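PDB 3GDE: DNA ligase from Archaeoglobus fulgidus, which probably seals nicks in double-stranded DNA during replication, recombination and repair, joining 3'-hydroxyl and 5'-phosphate ends at the expense of ATP. Local coordinates for residues Thr246-Trp251 / Lys403-Pro408; Gly399-Leu404 / Lys416-Val421. All blocks are in the same frame, centred on the assembly; numbering follows the deposited sequence.

Interaction 1 (Thr246-Trp251 / Lys403-Pro408)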
# COMPACT_ATOMS: atom_id res chain seq x y z
N THR A 246 -21.45 27.15 -1.89
CA THR A 246 -22.41 26.06 -1.99
C THR A 246 -21.60 24.76 -2.03
O THR A 246 -20.51 24.72 -2.60
CB THR A 246 -23.29 26.20 -3.25
OG1 THR A 246 -23.83 27.52 -3.31
CG2 THR A 246 -24.44 25.20 -3.23
N ALA A 247 -22.13 23.70 -1.41
CA ALA A 247 -21.40 22.45 -1.28
C ALA A 247 -22.30 21.24 -1.46
O ALA A 247 -23.45 21.25 -1.02
CB ALA A 247 -20.72 22.38 0.08
N ALA A 248 -21.77 20.22 -2.13
CA ALA A 248 -22.41 18.91 -2.16
C ALA A 248 -22.02 18.18 -0.88
O ALA A 248 -20.84 18.07 -0.54
CB ALA A 248 -21.95 18.13 -3.38
N VAL A 249 -23.03 17.71 -0.14
CA VAL A 249 -22.80 17.11 1.17
C VAL A 249 -23.36 15.71 1.21
O VAL A 249 -24.50 15.48 0.82
CB VAL A 249 -23.41 17.96 2.33
CG1 VAL A 249 -22.97 17.41 3.69
CG2 VAL A 249 -23.00 19.43 2.23
N GLU A 250 -22.55 14.78 1.69
CA GLU A 250 -22.94 13.39 1.85
C GLU A 250 -22.56 12.94 3.25
O GLU A 250 -21.78 13.59 3.93
CB GLU A 250 -22.23 12.51 0.82
CG GLU A 250 -22.61 12.80 -0.63
CD GLU A 250 -21.49 12.52 -1.63
OE1 GLU A 250 -20.48 11.87 -1.26
OE2 GLU A 250 -21.63 12.95 -2.79
N TRP A 251 -23.11 11.81 3.68
CA TRP A 251 -22.68 11.16 4.90
C TRP A 251 -21.25 10.65 4.74
O TRP A 251 -20.86 10.24 3.65
CB TRP A 251 -23.61 9.97 5.21
CG TRP A 251 -24.94 10.34 5.80
CD1 TRP A 251 -25.52 11.58 5.84
CD2 TRP A 251 -25.88 9.44 6.43
NE1 TRP A 251 -26.75 11.52 6.46
CE2 TRP A 251 -26.99 10.22 6.82
CE3 TRP A 251 -25.89 8.07 6.68
CZ2 TRP A 251 -28.10 9.66 7.47
CZ3 TRP A 251 -26.99 7.51 7.32
CH2 TRP A 251 -28.08 8.31 7.70
N LYS A 403 -18.16 18.47 -0.45
CA LYS A 403 -17.48 18.47 -1.74
C LYS A 403 -17.90 19.62 -2.65
O LYS A 403 -19.06 20.01 -2.67
CB LYS A 403 -17.72 17.13 -2.46
CG LYS A 403 -17.43 15.89 -1.61
CD LYS A 403 -17.86 14.63 -2.31
CE LYS A 403 -17.29 13.40 -1.62
NZ LYS A 403 -17.73 12.15 -2.29
N LEU A 404 -16.95 20.15 -3.42
CA LEU A 404 -17.20 21.23 -4.39
C LEU A 404 -17.97 20.67 -5.59
O LEU A 404 -17.45 19.81 -6.31
CB LEU A 404 -15.87 21.80 -4.90
CG LEU A 404 -15.51 23.28 -4.86
CD1 LEU A 404 -14.70 23.61 -6.11
CD2 LEU A 404 -16.71 24.23 -4.73
N PRO A 405 -19.22 21.14 -5.80
CA PRO A 405 -20.07 20.60 -6.87
C PRO A 405 -19.49 20.74 -8.28
O PRO A 405 -19.91 20.03 -9.19
CB PRO A 405 -21.37 21.41 -6.73
CG PRO A 405 -21.36 21.89 -5.31
CD PRO A 405 -19.92 22.17 -5.01
N SER A 406 -18.52 21.64 -8.46
CA SER A 406 -17.89 21.83 -9.77
C SER A 406 -16.56 21.10 -9.93
O SER A 406 -16.00 21.06 -11.03
CB SER A 406 -17.71 23.32 -10.06
OG SER A 406 -16.68 23.85 -9.25
N SER A 407 -16.05 20.51 -8.85
CA SER A 407 -14.75 19.86 -8.88
C SER A 407 -14.79 18.62 -9.78
O SER A 407 -15.81 17.92 -9.81
CB SER A 407 -14.24 19.53 -7.46
OG SER A 407 -15.05 18.55 -6.80
N PRO A 408 -13.70 18.38 -10.55
CA PRO A 408 -13.50 17.11 -11.26
C PRO A 408 -12.93 16.05 -10.31
O PRO A 408 -12.56 16.37 -9.18
CB PRO A 408 -12.45 17.45 -12.31
CG PRO A 408 -11.62 18.50 -11.65
CD PRO A 408 -12.58 19.31 -10.80

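Interaction 2 (Gly399-Leu404 / Lys416-Val421). With PO4 (phosphate ion), chain C; PO4 (phosphate ion), chain B.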
# COMPACT_ATOMS: atom_id res chain seq x y z
N GLY A 399 -19.91 11.37 10.37
CA GLY A 399 -20.04 12.79 10.06
C GLY A 399 -20.43 13.00 8.61
O GLY A 399 -21.24 12.24 8.05
N VAL A 400 -19.84 14.01 7.98
CA VAL A 400 -20.19 14.35 6.61
C VAL A 400 -18.99 14.57 5.70
O VAL A 400 -17.93 15.01 6.14
CB VAL A 400 -21.12 15.60 6.51
CG1 VAL A 400 -22.55 15.27 6.99
CG2 VAL A 400 -20.54 16.78 7.28
N MET A 401 -19.18 14.25 4.42
CA MET A 401 -18.26 14.65 3.38
C MET A 401 -18.81 15.92 2.77
O MET A 401 -20.02 16.01 2.50
CB MET A 401 -18.10 13.56 2.31
CG MET A 401 -17.55 12.23 2.83
SD MET A 401 -15.87 12.38 3.49
CE MET A 401 -14.97 12.85 2.03
N ILE A 402 -17.95 16.91 2.56
CA ILE A 402 -18.33 18.18 1.95
C ILE A 402 -17.49 18.42 0.70
O ILE A 402 -16.27 18.57 0.78
CB ILE A 402 -18.17 19.36 2.94
CG1 ILE A 402 -19.13 19.17 4.13
CG2 ILE A 402 -18.43 20.69 2.22
CD1 ILE A 402 -18.86 20.06 5.31
N LYS A 403 -18.16 18.47 -0.45
CA LYS A 403 -17.48 18.47 -1.74
C LYS A 403 -17.90 19.62 -2.65
O LYS A 403 -19.06 20.01 -2.67
CB LYS A 403 -17.72 17.13 -2.46
CG LYS A 403 -17.43 15.89 -1.61
CD LYS A 403 -17.86 14.63 -2.31
CE LYS A 403 -17.29 13.40 -1.62
NZ LYS A 403 -17.73 12.15 -2.29
N LEU A 404 -16.95 20.15 -3.42
CA LEU A 404 -17.20 21.23 -4.39
C LEU A 404 -17.97 20.67 -5.59
O LEU A 404 -17.45 19.81 -6.31
CB LEU A 404 -15.87 21.80 -4.90
CG LEU A 404 -15.51 23.28 -4.86
CD1 LEU A 404 -14.70 23.61 -6.11
CD2 LEU A 404 -16.71 24.23 -4.73
N LYS A 416 -8.31 20.25 -1.24
CA LYS A 416 -9.42 20.83 -0.49
C LYS A 416 -10.79 20.70 -1.18
O LYS A 416 -11.79 21.17 -0.64
CB LYS A 416 -9.12 22.30 -0.18
CG LYS A 416 -7.94 22.49 0.77
CD LYS A 416 -7.86 23.92 1.31
CE LYS A 416 -6.49 24.19 1.96
NZ LYS A 416 -6.19 25.66 2.04
N ASN A 417 -10.85 20.05 -2.34
CA ASN A 417 -12.12 19.89 -3.06
C ASN A 417 -13.11 18.94 -2.36
O ASN A 417 -14.32 19.04 -2.55
CB ASN A 417 -11.89 19.44 -4.50
CG ASN A 417 -11.50 20.60 -5.43
OD1 ASN A 417 -11.04 20.38 -6.55
ND2 ASN A 417 -11.70 21.83 -4.96
N TRP A 418 -12.56 18.02 -1.58
CA TRP A 418 -13.35 17.16 -0.70
C TRP A 418 -12.81 17.39 0.69
O TRP A 418 -11.58 17.44 0.89
CB TRP A 418 -13.16 15.68 -1.06
CG TRP A 418 -13.75 15.20 -2.36
CD1 TRP A 418 -14.23 15.96 -3.40
CD2 TRP A 418 -13.86 13.83 -2.79
NE1 TRP A 418 -14.67 15.14 -4.42
CE2 TRP A 418 -14.45 13.83 -4.07
CE3 TRP A 418 -13.55 12.60 -2.19
CZ2 TRP A 418 -14.73 12.65 -4.78
CZ3 TRP A 418 -13.83 11.42 -2.89
CH2 TRP A 418 -14.41 11.46 -4.17
N LEU A 419 -13.72 17.53 1.64
CA LEU A 419 -13.33 17.66 3.05
C LEU A 419 -14.15 16.70 3.91
O LEU A 419 -15.37 16.58 3.73
CB LEU A 419 -13.51 19.10 3.53
CG LEU A 419 -12.75 20.22 2.80
CD1 LEU A 419 -13.39 21.56 3.12
CD2 LEU A 419 -11.26 20.25 3.12
N LYS A 420 -13.49 15.99 4.82
CA LYS A 420 -14.20 15.21 5.81
C LYS A 420 -14.34 15.99 7.11
O LYS A 420 -13.38 16.57 7.61
CB LYS A 420 -13.57 13.82 6.07
CG LYS A 420 -12.09 13.67 5.75
CD LYS A 420 -11.56 12.25 6.06
CE LYS A 420 -10.48 11.86 5.06
NZ LYS A 420 -9.56 10.79 5.52
N VAL A 421 -15.56 16.05 7.62
CA VAL A 421 -15.80 16.58 8.95
C VAL A 421 -16.49 15.52 9.80
O VAL A 421 -17.62 15.11 9.53
CB VAL A 421 -16.58 17.94 8.94
CG1 VAL A 421 -17.68 17.91 7.94
CG2 VAL A 421 -17.10 18.28 10.33
P PO4 C . -10.65 8.18 7.80
O1 PO4 C . -11.98 7.56 8.17
O2 PO4 C . -10.63 9.67 8.06
O3 PO4 C . -9.56 7.50 8.60
O4 PO4 C . -10.42 7.97 6.33
P PO4 B . -7.95 8.18 3.89
O1 PO4 B . -8.74 7.15 3.11
O2 PO4 B . -8.52 9.53 3.55
O3 PO4 B . -8.09 7.95 5.38
O4 PO4 B . -6.50 8.10 3.50

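Interaction 1 (Thr246-Trp251 / Lys403-Pro408)
The carboxylate of E250 is met on the syn side of OE1 by the ammonium group of K403: NZ stands 2.9 Å from OE1, 24° out of the carboxylate plane, in a salt bridge. P405 brings CG and CD to the strand, with CD 3.6 Å from T246 O and CG 3.6 Å from A248 N. Lysine suits its place because its long extended chain carries the ammonium from the strand to E250; CG anti to the carbonyl carbon (chi1 -51°) starts it on that course, and it crosses the glutamate side chain at about a right angle. Between the backbones, A248 and K403 form a hydrogen-bonded antiparallel pair, A248 N to K403 O at 2.8 Å and K403 N to A248 O at 2.7 Å. L354 of helix 354-364 touches both side chains, and the small A248 methyl is consistent with that close cover. P405 has no N-H to offer T246 O, which probably ends the pairing there, and a type I turn from L404 to S407 leads the chain off, S407 N and OG both bonded to L404 O. This is an antiparallel strand end in the adenylation domain, where E250, predicted to bind ATP, sits two residues before K252, the predicted adenylated lysine.

Interaction 2 (Gly399-Leu404 / Lys416-Val421)
Two signature strands of the nucleotidyltransferase fold pair here, G399-K403 from the EGVMIK sequence (motif IV) and L419-V421 from WLKVK (motif V), their axes 4.9 Å apart and antiparallel. V400 pairs with V421 and I402 with L419 through two hydrogen bonds each; the straightest runs from V421 N to V400 O, 3.0 Å long at 176°. L404 N adds one more to N417 O. G399 must lack a side chain, since its backbone angles and the nearby V421 O leave no room for a CB.

K403 lies over one face of the W418 indole, a broad apolar platform for a lysine: CE sits 3.7 Å from the centroid of the six-membered ring and NZ 3.8 Å from it, 8° off the normal, a cation-pi contact that complements the bond to E250. A serine in place of W418 removes the ring that K403 lies over, and would probably leave the ammonium freer to swing from E250. On the same face of the sheet M401, bent at chi2 and chi3, brings SD 3.7 Å from K420 CB. K420, predicted to bind ATP, sends NZ away to two phosphate ions, probably from the crystallisation liquor, 2.6 Å from O2 of the chain B ion; K252 and R414 also bind phosphate here. Strand 247-252 flanks 399-403 and strand 230-233 flanks 419-422, while F340 of strand 335-342 touches both K403 and W418.

Overall arrangement
Strand 399-403 is common to both contacts: interaction 1 joins its end to strand 247-252, and interaction 2 joins its whole length to strand 419-422, so it lies between the two, with E250 O and M401 N forming a probable hydrogen bond across the seam. Interaction 2 is the more buried and the larger, a regular strand pairing with apolar residues such as I402 and L419 on one face. Interaction 1 is only partly buried, with a single bridge and then a proline and turn. K403 ties them chemically, its ammonium paired with the E250 carboxylate on one side and lying over an aromatic face on the other, whereas K420 reaches away from the strand pair to bound phosphate ions.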